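Local atomic coordinates of lactaldehyde dehydrogenase (Methanocaldococcus jannaschii, PDB entry 3PQA), a protein that oxidises lactaldehyde to lactate with NAD in the biosynthesis of coenzyme F420, working as a homotetramer of the aldehyde dehydrogenase family. Residues 131-139 / 209-220; 257-268 / 291-302. One frame throughout, in Å; residues are numbered along the deposited sequence. Where two conformers were deposited one is given.

Interaction 1 (131-139 / 209-220); sequences VGIVGAITP and VVNEKVNMISFT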
loop_
_atom_site.group_PDB
_atom_site.type_symbol
_atom_site.label_atom_id
_atom_site.label_comp_id
_atom_site.label_asym_id
_atom_site.label_seq_id
_atom_site.Cartn_x
_atom_site.Cartn_y
_atom_site.Cartn_z
ATOM N N VAL B 131 -11.040 -9.579 -16.000
ATOM C CA VAL B 131 -12.207 -10.410 -15.751
ATOM C C VAL B 131 -12.727 -11.080 -17.024
ATOM O O VAL B 131 -13.298 -12.174 -16.958
ATOM C CB VAL B 131 -13.337 -9.626 -15.059
ATOM C CG1 VAL B 131 -12.925 -9.295 -13.630
ATOM C CG2 VAL B 131 -13.705 -8.353 -15.838
ATOM N N GLY B 132 -12.517 -10.433 -18.169
ATOM C CA GLY B 132 -12.884 -10.988 -19.472
ATOM C C GLY B 132 -13.652 -9.950 -20.274
ATOM O O GLY B 132 -13.074 -8.968 -20.765
ATOM N N ILE B 133 -14.958 -10.168 -20.407
ATOM C CA ILE B 133 -15.842 -9.200 -21.040
ATOM C C ILE B 133 -16.511 -8.360 -19.958
ATOM O O ILE B 133 -17.215 -8.895 -19.093
ATOM C CB ILE B 133 -16.926 -9.877 -21.915
ATOM C CG1 ILE B 133 -16.273 -10.738 -23.008
ATOM C CG2 ILE B 133 -17.840 -8.825 -22.543
ATOM C CD1 ILE B 133 -17.278 -11.489 -23.915
ATOM N N VAL B 134 -16.261 -7.054 -20.009
ATOM C CA VAL B 134 -16.910 -6.081 -19.142
ATOM C C VAL B 134 -18.134 -5.557 -19.879
ATOM O O VAL B 134 -18.016 -4.992 -20.975
ATOM C CB VAL B 134 -15.955 -4.921 -18.763
ATOM C CG1 VAL B 134 -16.738 -3.751 -18.182
ATOM C CG2 VAL B 134 -14.892 -5.406 -17.771
ATOM N N GLY B 135 -19.298 -5.748 -19.260
ATOM C CA GLY B 135 -20.548 -5.160 -19.748
ATOM C C GLY B 135 -20.784 -3.848 -19.023
ATOM O O GLY B 135 -21.111 -3.849 -17.841
ATOM N N ALA B 136 -20.582 -2.736 -19.726
ATOM C CA ALA B 136 -20.742 -1.395 -19.163
ATOM C C ALA B 136 -22.100 -0.840 -19.565
ATOM O O ALA B 136 -22.465 -0.856 -20.739
ATOM C CB ALA B 136 -19.626 -0.482 -19.665
ATOM N N ILE B 137 -22.868 -0.379 -18.588
ATOM C CA ILE B 137 -24.184 0.195 -18.874
ATOM C C ILE B 137 -24.189 1.575 -18.229
ATOM O O ILE B 137 -24.059 1.689 -17.012
ATOM C CB ILE B 137 -25.329 -0.731 -18.384
ATOM C CG1 ILE B 137 -25.240 -2.109 -19.079
ATOM C CG2 ILE B 137 -26.689 -0.073 -18.618
ATOM C CD1 ILE B 137 -26.232 -3.149 -18.546
ATOM N N THR B 138 -24.295 2.608 -19.060
ATOM C CA THR B 138 -24.017 3.970 -18.627
ATOM C C THR B 138 -25.264 4.844 -18.687
ATOM O O THR B 138 -26.177 4.563 -19.463
ATOM C CB THR B 138 -22.894 4.600 -19.460
ATOM O OG1 THR B 138 -23.200 4.476 -20.857
ATOM C CG2 THR B 138 -21.560 3.892 -19.162
ATOM N N PRO B 139 -25.304 5.904 -17.862
ATOM C CA PRO B 139 -26.505 6.688 -17.660
ATOM C C PRO B 139 -26.572 7.910 -18.578
ATOM O O PRO B 139 -25.581 8.266 -19.208
ATOM C CB PRO B 139 -26.345 7.141 -16.205
ATOM C CG PRO B 139 -24.915 7.408 -16.096
ATOM C CD PRO B 139 -24.242 6.312 -16.910
ATOM N N VAL B 209 -26.656 -8.009 -19.365
ATOM C CA VAL B 209 -26.779 -8.468 -17.978
ATOM C C VAL B 209 -26.927 -9.978 -17.879
ATOM O O VAL B 209 -26.269 -10.615 -17.053
ATOM C CB VAL B 209 -27.959 -7.766 -17.258
ATOM C CG1 VAL B 209 -28.227 -8.372 -15.892
ATOM C CG2 VAL B 209 -27.686 -6.276 -17.118
ATOM N N VAL B 210 -27.781 -10.554 -18.729
ATOM C CA VAL B 210 -28.111 -11.986 -18.653
ATOM C C VAL B 210 -27.153 -12.920 -19.406
ATOM O O VAL B 210 -27.028 -14.094 -19.043
ATOM C CB VAL B 210 -29.588 -12.289 -19.088
ATOM C CG1 VAL B 210 -30.580 -11.492 -18.240
ATOM C CG2 VAL B 210 -29.809 -12.046 -20.596
ATOM N N ASN B 211 -26.481 -12.410 -20.441
ATOM C CA ASN B 211 -25.618 -13.253 -21.284
ATOM C C ASN B 211 -24.480 -13.905 -20.501
ATOM O O ASN B 211 -23.689 -13.212 -19.862
ATOM C CB ASN B 211 -25.038 -12.442 -22.441
ATOM C CG ASN B 211 -24.487 -13.319 -23.542
ATOM O OD1 ASN B 211 -23.512 -14.053 -23.348
ATOM N ND2 ASN B 211 -25.109 -13.244 -24.718
ATOM N N GLU B 212 -24.376 -15.228 -20.587
ATOM C CA GLU B 212 -23.411 -15.975 -19.772
ATOM C C GLU B 212 -21.952 -15.780 -20.192
ATOM O O GLU B 212 -21.042 -16.184 -19.462
ATOM C CB GLU B 212 -23.789 -17.466 -19.718
ATOM C CG GLU B 212 -25.192 -17.700 -19.151
ATOM C CD GLU B 212 -25.335 -18.978 -18.322
ATOM O OE1 GLU B 212 -26.474 -19.253 -17.874
ATOM O OE2 GLU B 212 -24.333 -19.709 -18.115
ATOM N N LYS B 213 -21.733 -15.185 -21.368
ATOM C CA LYS B 213 -20.379 -14.868 -21.841
ATOM C C LYS B 213 -19.830 -13.580 -21.217
ATOM O O LYS B 213 -18.614 -13.361 -21.187
ATOM C CB LYS B 213 -20.337 -14.772 -23.367
ATOM C CG LYS B 213 -20.545 -16.112 -24.076
ATOM C CD LYS B 213 -20.624 -15.927 -25.586
ATOM C CE LYS B 213 -21.132 -17.198 -26.283
ATOM N NZ LYS B 213 -20.136 -18.283 -26.253
ATOM N N VAL B 214 -20.720 -12.724 -20.728
ATOM C CA VAL B 214 -20.284 -11.484 -20.084
ATOM C C VAL B 214 -19.768 -11.847 -18.692
ATOM O O VAL B 214 -20.419 -12.604 -17.973
ATOM C CB VAL B 214 -21.445 -10.456 -20.040
ATOM C CG1 VAL B 214 -21.070 -9.221 -19.203
ATOM C CG2 VAL B 214 -21.833 -10.040 -21.482
ATOM N N ASN B 215 -18.593 -11.332 -18.319
ATOM C CA ASN B 215 -17.948 -11.731 -17.065
ATOM C C ASN B 215 -18.222 -10.804 -15.885
ATOM O O ASN B 215 -18.105 -11.199 -14.711
ATOM C CB ASN B 215 -16.439 -11.871 -17.285
ATOM C CG ASN B 215 -16.108 -12.987 -18.274
ATOM O OD1 ASN B 215 -15.708 -12.734 -19.408
ATOM N ND2 ASN B 215 -16.319 -14.229 -17.849
ATOM N N MET B 216 -18.574 -9.568 -16.208
ATOM C CA MET B 216 -18.777 -8.532 -15.200
ATOM C C MET B 216 -19.760 -7.504 -15.714
ATOM O O MET B 216 -19.738 -7.159 -16.900
ATOM C CB MET B 216 -17.447 -7.866 -14.833
ATOM C CG MET B 216 -17.596 -6.588 -14.025
ATOM S SD MET B 216 -16.100 -6.129 -13.177
ATOM C CE MET B 216 -16.716 -4.647 -12.326
ATOM N N ILE B 217 -20.623 -7.030 -14.819
ATOM C CA ILE B 217 -21.551 -5.942 -15.122
ATOM C C ILE B 217 -21.165 -4.750 -14.271
ATOM O O ILE B 217 -20.963 -4.874 -13.058
ATOM C CB ILE B 217 -23.040 -6.325 -14.840
ATOM C CG1 ILE B 217 -23.461 -7.539 -15.663
ATOM C CG2 ILE B 217 -23.986 -5.125 -15.073
ATOM C CD1 ILE B 217 -23.262 -7.371 -17.149
ATOM N N SER B 218 -21.023 -3.606 -14.930
ATOM C CA SER B 218 -20.832 -2.341 -14.257
ATOM C C SER B 218 -21.921 -1.412 -14.758
ATOM O O SER B 218 -21.910 -0.995 -15.931
ATOM C CB SER B 218 -19.470 -1.758 -14.581
ATOM O OG SER B 218 -19.258 -0.558 -13.864
ATOM N N PHE B 219 -22.842 -1.093 -13.854
ATOM C CA PHE B 219 -24.055 -0.335 -14.179
ATOM C C PHE B 219 -24.116 0.912 -13.324
ATOM O O PHE B 219 -23.881 0.842 -12.108
ATOM C CB PHE B 219 -25.303 -1.181 -13.898
ATOM C CG PHE B 219 -26.594 -0.403 -13.952
ATOM C CD1 PHE B 219 -27.229 -0.179 -15.168
ATOM C CD2 PHE B 219 -27.177 0.103 -12.787
ATOM C CE1 PHE B 219 -28.427 0.535 -15.238
ATOM C CE2 PHE B 219 -28.381 0.822 -12.846
ATOM C CZ PHE B 219 -28.998 1.043 -14.078
ATOM N N THR B 220 -24.429 2.044 -13.958
ATOM C CA THR B 220 -24.716 3.301 -13.247
ATOM C C THR B 220 -26.110 3.754 -13.688
ATOM O O THR B 220 -26.374 3.848 -14.887
ATOM C CB THR B 220 -23.649 4.393 -13.554
ATOM O OG1 THR B 220 -22.361 3.907 -13.174
ATOM C CG2 THR B 220 -23.911 5.695 -12.766
#

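Interaction 2 (257-268 / 291-302); sequences NKAVNALIKGSF and FIEMFVNKAKVL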
loop_
_atom_site.group_PDB
_atom_site.type_symbol
_atom_site.label_atom_id
_atom_site.label_comp_id
_atom_site.label_asym_id
_atom_site.label_seq_id
_atom_site.Cartn_x
_atom_site.Cartn_y
_atom_site.Cartn_z
ATOM N N ASN B 257 -23.556 31.617 4.944
ATOM C CA ASN B 257 -23.220 32.072 3.595
ATOM C C ASN B 257 -22.610 30.940 2.762
ATOM O O ASN B 257 -23.047 30.682 1.634
ATOM C CB ASN B 257 -22.257 33.269 3.641
ATOM C CG ASN B 257 -22.953 34.584 3.987
ATOM O OD1 ASN B 257 -22.319 35.513 4.485
ATOM N ND2 ASN B 257 -24.247 34.676 3.711
ATOM N N LYS B 258 -21.611 30.267 3.333
ATOM C CA LYS B 258 -20.928 29.147 2.672
ATOM C C LYS B 258 -21.857 27.959 2.453
ATOM O O LYS B 258 -21.816 27.317 1.393
ATOM C CB LYS B 258 -19.705 28.700 3.478
ATOM C CG LYS B 258 -18.682 29.802 3.670
ATOM C CD LYS B 258 -17.302 29.386 3.238
ATOM C CE LYS B 258 -16.326 30.557 3.355
ATOM N NZ LYS B 258 -15.632 30.583 4.680
ATOM N N ALA B 259 -22.664 27.646 3.468
ATOM C CA ALA B 259 -23.594 26.530 3.367
ATOM C C ALA B 259 -24.615 26.779 2.244
ATOM O O ALA B 259 -24.881 25.898 1.422
ATOM C CB ALA B 259 -24.286 26.285 4.680
ATOM N N VAL B 260 -25.160 27.989 2.200
ATOM C CA VAL B 260 -26.116 28.349 1.157
ATOM C C VAL B 260 -25.495 28.220 -0.237
ATOM O O VAL B 260 -26.091 27.600 -1.123
ATOM C CB VAL B 260 -26.706 29.762 1.381
ATOM C CG1 VAL B 260 -27.518 30.210 0.177
ATOM C CG2 VAL B 260 -27.568 29.764 2.640
ATOM N N ASN B 261 -24.315 28.802 -0.433
ATOM C CA ASN B 261 -23.650 28.697 -1.728
ATOM C C ASN B 261 -23.404 27.245 -2.122
ATOM O O ASN B 261 -23.710 26.847 -3.249
ATOM C CB ASN B 261 -22.363 29.535 -1.756
ATOM C CG ASN B 261 -22.656 31.027 -1.700
ATOM O OD1 ASN B 261 -23.764 31.471 -2.033
ATOM N ND2 ASN B 261 -21.670 31.811 -1.273
ATOM N N ALA B 262 -22.905 26.454 -1.173
ATOM C CA ALA B 262 -22.604 25.042 -1.439
ATOM C C ALA B 262 -23.872 24.278 -1.753
ATOM O O ALA B 262 -23.864 23.413 -2.640
ATOM C CB ALA B 262 -21.872 24.399 -0.253
ATOM N N LEU B 263 -24.959 24.600 -1.046
ATOM C CA LEU B 263 -26.208 23.855 -1.223
ATOM C C LEU B 263 -26.981 24.276 -2.460
ATOM O O LEU B 263 -27.719 23.470 -3.020
ATOM C CB LEU B 263 -27.082 23.891 0.042
ATOM C CG LEU B 263 -26.509 23.088 1.222
ATOM C CD1 LEU B 263 -27.157 23.515 2.538
ATOM C CD2 LEU B 263 -26.671 21.569 1.012
ATOM N N ILE B 264 -26.814 25.528 -2.883
ATOM C CA ILE B 264 -27.367 25.981 -4.172
ATOM C C ILE B 264 -26.769 25.150 -5.307
ATOM O O ILE B 264 -27.504 24.627 -6.133
ATOM C CB ILE B 264 -27.175 27.518 -4.394
ATOM C CG1 ILE B 264 -28.135 28.303 -3.495
ATOM C CG2 ILE B 264 -27.355 27.902 -5.867
ATOM C CD1 ILE B 264 -29.628 28.187 -3.888
ATOM N N LYS B 265 -25.450 24.996 -5.327
ATOM C CA LYS B 265 -24.784 24.129 -6.315
ATOM C C LYS B 265 -25.293 22.690 -6.228
ATOM O O LYS B 265 -25.722 22.101 -7.226
ATOM C CB LYS B 265 -23.258 24.149 -6.123
ATOM C CG LYS B 265 -22.615 25.483 -6.457
ATOM C CD LYS B 265 -21.102 25.386 -6.359
ATOM C CE LYS B 265 -20.467 26.672 -5.799
ATOM N NZ LYS B 265 -20.199 27.727 -6.817
ATOM N N GLY B 266 -25.264 22.130 -5.020
ATOM C CA GLY B 266 -25.628 20.729 -4.802
ATOM C C GLY B 266 -27.076 20.431 -5.160
ATOM O O GLY B 266 -27.405 19.325 -5.621
ATOM N N SER B 267 -27.937 21.424 -4.941
ATOM C CA SER B 267 -29.357 21.301 -5.242
ATOM C C SER B 267 -29.671 21.425 -6.722
ATOM O O SER B 267 -30.573 20.738 -7.220
ATOM C CB SER B 267 -30.142 22.385 -4.491
ATOM O OG SER B 267 -30.132 22.113 -3.108
ATOM N N PHE B 268 -28.939 22.288 -7.426
ATOM C CA PHE B 268 -29.416 22.726 -8.740
ATOM C C PHE B 268 -28.512 22.467 -9.935
ATOM O O PHE B 268 -28.961 22.582 -11.072
ATOM C CB PHE B 268 -29.905 24.179 -8.678
ATOM C CG PHE B 268 -31.001 24.389 -7.656
ATOM C CD1 PHE B 268 -32.209 23.696 -7.759
ATOM C CD2 PHE B 268 -30.809 25.240 -6.573
ATOM C CE1 PHE B 268 -33.220 23.860 -6.819
ATOM C CE2 PHE B 268 -31.823 25.427 -5.621
ATOM C CZ PHE B 268 -33.036 24.724 -5.751
ATOM N N PHE B 291 -31.679 30.601 7.335
ATOM C CA PHE B 291 -31.149 29.768 6.267
ATOM C C PHE B 291 -32.122 29.688 5.099
ATOM O O PHE B 291 -31.722 29.861 3.959
ATOM C CB PHE B 291 -30.821 28.355 6.729
ATOM C CG PHE B 291 -30.426 27.457 5.594
ATOM C CD1 PHE B 291 -29.123 27.459 5.121
ATOM C CD2 PHE B 291 -31.376 26.661 4.960
ATOM C CE1 PHE B 291 -28.758 26.652 4.041
ATOM C CE2 PHE B 291 -31.034 25.845 3.881
ATOM C CZ PHE B 291 -29.728 25.839 3.416
ATOM N N ILE B 292 -33.394 29.419 5.389
ATOM C CA ILE B 292 -34.408 29.318 4.340
ATOM C C ILE B 292 -34.500 30.610 3.512
ATOM O O ILE B 292 -34.502 30.563 2.288
ATOM C CB ILE B 292 -35.779 28.877 4.899
ATOM C CG1 ILE B 292 -35.720 27.406 5.340
ATOM C CG2 ILE B 292 -36.882 29.092 3.855
ATOM C CD1 ILE B 292 -36.886 26.946 6.248
ATOM N N GLU B 293 -34.553 31.756 4.183
ATOM C CA GLU B 293 -34.614 33.036 3.484
ATOM C C GLU B 293 -33.412 33.213 2.547
ATOM O O GLU B 293 -33.579 33.574 1.375
ATOM C CB GLU B 293 -34.699 34.204 4.477
ATOM C CG GLU B 293 -34.817 35.558 3.805
ATOM C CD GLU B 293 -34.564 36.731 4.742
ATOM O OE1 GLU B 293 -34.686 37.873 4.276
ATOM O OE2 GLU B 293 -34.225 36.521 5.924
ATOM N N MET B 294 -32.207 32.941 3.056
ATOM C CA MET B 294 -30.986 33.082 2.262
ATOM C C MET B 294 -30.994 32.112 1.066
ATOM O O MET B 294 -30.632 32.483 -0.050
ATOM C CB MET B 294 -29.724 32.864 3.125
ATOM C CG MET B 294 -29.514 33.875 4.275
ATOM S SD MET B 294 -28.289 33.349 5.528
ATOM C CE MET B 294 -26.799 33.425 4.567
ATOM N N PHE B 295 -31.431 30.877 1.307
ATOM C CA PHE B 295 -31.417 29.821 0.297
ATOM C C PHE B 295 -32.428 30.083 -0.827
ATOM O O PHE B 295 -32.089 30.000 -1.999
ATOM C CB PHE B 295 -31.658 28.475 0.978
ATOM C CG PHE B 295 -31.535 27.284 0.061
ATOM C CD1 PHE B 295 -30.296 26.901 -0.455
ATOM C CD2 PHE B 295 -32.658 26.536 -0.252
ATOM C CE1 PHE B 295 -30.191 25.785 -1.287
ATOM C CE2 PHE B 295 -32.573 25.418 -1.075
ATOM C CZ PHE B 295 -31.336 25.043 -1.600
ATOM N N VAL B 296 -33.660 30.434 -0.458
ATOM C CA VAL B 296 -34.683 30.801 -1.445
ATOM C C VAL B 296 -34.230 32.005 -2.294
ATOM O O VAL B 296 -34.343 31.984 -3.520
ATOM C CB VAL B 296 -36.043 31.081 -0.755
ATOM C CG1 VAL B 296 -37.025 31.730 -1.720
ATOM C CG2 VAL B 296 -36.631 29.790 -0.173
ATOM N N ASN B 297 -33.678 33.029 -1.639
ATOM C CA ASN B 297 -33.224 34.244 -2.332
ATOM C C ASN B 297 -32.163 33.996 -3.398
ATOM O O ASN B 297 -32.198 34.614 -4.459
ATOM C CB ASN B 297 -32.731 35.305 -1.341
ATOM C CG ASN B 297 -33.864 36.038 -0.669
ATOM O OD1 ASN B 297 -35.032 35.842 -1.012
ATOM N ND2 ASN B 297 -33.532 36.888 0.299
ATOM N N LYS B 298 -31.230 33.089 -3.110
ATOM C CA LYS B 298 -30.182 32.730 -4.056
ATOM C C LYS B 298 -30.743 31.848 -5.170
ATOM O O LYS B 298 -30.317 31.947 -6.318
ATOM C CB LYS B 298 -29.004 32.045 -3.343
ATOM C CG LYS B 298 -28.261 32.911 -2.299
ATOM C CD LYS B 298 -27.368 33.993 -2.911
ATOM C CE LYS B 298 -26.172 34.283 -1.993
ATOM N NZ LYS B 298 -25.002 34.872 -2.726
ATOM N N ALA B 299 -31.711 31.001 -4.834
ATOM C CA ALA B 299 -32.330 30.121 -5.826
ATOM C C ALA B 299 -33.212 30.893 -6.810
ATOM O O ALA B 299 -33.335 30.503 -7.974
ATOM C CB ALA B 299 -33.138 29.032 -5.142
ATOM N N LYS B 300 -33.829 31.967 -6.317
ATOM C CA LYS B 300 -34.660 32.890 -7.113
ATOM C C LYS B 300 -34.000 33.493 -8.340
ATOM O O LYS B 300 -34.668 33.762 -9.339
ATOM C CB LYS B 300 -35.100 34.073 -6.243
ATOM C CG LYS B 300 -36.365 33.866 -5.504
ATOM C CD LYS B 300 -36.790 35.182 -4.863
ATOM C CE LYS B 300 -38.038 34.998 -4.023
ATOM N NZ LYS B 300 -38.348 36.241 -3.267
ATOM N N VAL B 301 -32.701 33.749 -8.244
ATOM C CA VAL B 301 -31.992 34.502 -9.270
ATOM C C VAL B 301 -31.292 33.598 -10.290
ATOM O O VAL B 301 -30.606 34.087 -11.178
ATOM C CB VAL B 301 -31.005 35.540 -8.651
ATOM C CG1 VAL B 301 -31.757 36.516 -7.748
ATOM C CG2 VAL B 301 -29.877 34.848 -7.894
ATOM N N LEU B 302 -31.477 32.283 -10.157
ATOM C CA LEU B 302 -30.927 31.337 -11.132
ATOM C C LEU B 302 -31.574 31.525 -12.501
ATOM O O LEU B 302 -32.772 31.788 -12.601
ATOM C CB LEU B 302 -31.084 29.890 -10.655
ATOM C CG LEU B 302 -30.383 29.452 -9.361
ATOM C CD1 LEU B 302 -30.877 28.059 -8.958
ATOM C CD2 LEU B 302 -28.850 29.469 -9.481
#

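Interaction 1 (131-139 / 209-220)
Val134 to Ile137 pair with Met216 to Phe219 as parallel strands, their axes 4.8 Å apart at closest approach and inclined by 19°. Gly135 is held through both its N and its O: N donates to Met216 O, and O receives Ser218 N at 2.9 Å in a nearly straight bond. Ile137 repeats the pattern with Ser218 O and Thr220 N. At the start of the pairing a side chain takes over. Asn215 OD1 accepts Ile133 N at 2.9 Å, in the plane of the amide and on a lone pair, while Ile133 O receives both Asn215 N and the more bent bond from Met216 N. The amide gets there because CG lies beside the backbone N of Asn215 (chi1 -64°), which turns it toward the other segment; Lys47 also donates to OD1. Ile133 CD1 meanwhile rests 3.6 Å from Lys213 O.

On the sheet face that carries Ile137 and Phe219 the packing is apolar. Ile137 CG2, anti to its own N, meets the rim of the Phe219 ring at CD1, 3.5 Å away and near the ring plane. The other branch of Ile137 reaches the end of helix 201-210, where CD1 touches Val209 CG2 at 3.7 Å. Beyond the last bridge, Pro139 CG lies 3.9 Å from Thr220 CG2. The opposite face carries Ser218, whose OG is hydrogen-bonded to Lys150 NZ, as is Thr220 OG1.

This is core pairing in the parallel part of the mixed sheet of the Rossmann-like NAD-binding domain. The bonded strands deliver Phe219 next to Val225, in the probable NAD-binding segment, and Thr220 near Glu241, a predicted active-site residue. Backbone hydrogen bonds set the register along the pairing, while one shared lysine ties down the hydroxyls of Ser218 and Thr220.

Interaction 2 (257-268 / 291-302)
Phe295 pushes its ring into helix 257-268, sitting as a knob among Val260, Leu263, Ile264 and Ser267. CG stands anti to the backbone N (chi1 -174°), which sends the ring across the gap; its rim meets Leu263 C and Ser267 OG, the latter 3.5 Å from Phe295 CZ. Ile264 slides past in the opposite direction, bringing Ile264 CD1 to 3.6 Å from Phe295 CE1. The hydroxyl of Ser267 is itself held by Leu263 O.

Val260 returns the favour as a knob among Phe291, Met294, Phe295 and Lys298. Its CG2 lies 3.6 Å from Phe291 CE1, and its CG1 packs at 3.7 Å against Lys298 CG, the aliphatic part of a lysine bent at chi2. Leu263 CD1 touches Phe291 CZ. Toward the other end of the contact, Phe268 CD2 meets Leu302 CD1 at 3.7 Å.

The helices cross at -46° with 9.6 Å between their axes, and no hydrogen bond joins them. Both pack on one sheet: Leu263 and Phe291 touch strand 278-284, Phe295 and Phe268 reach strand 373-379, and strand 339-342 lies against Val296 and Ala299.

Overall arrangement
From the N terminus, the first of these segments to be reached is on strand 122-138, and interaction 1 closes when strand 216-220 returns beside it; the 69 intervening residues include helices 145-156 and 171-186 and strand 160-165, which pairs with the other edge of strand 122-138. The chain then passes through helix 223-232 and strands 237-241 and 246-250 into interaction 2, whose shorter loop contains strand 278-284. The two contacts are in series, neither nested nor crossed. They lie on opposite sides of the chain's centre, with centres about 39 Å apart and nearest atoms about 16 Å apart. Interaction 1 joins neighbouring strands within one mixed sheet, whereas interaction 2 fastens together two helices lying on the other.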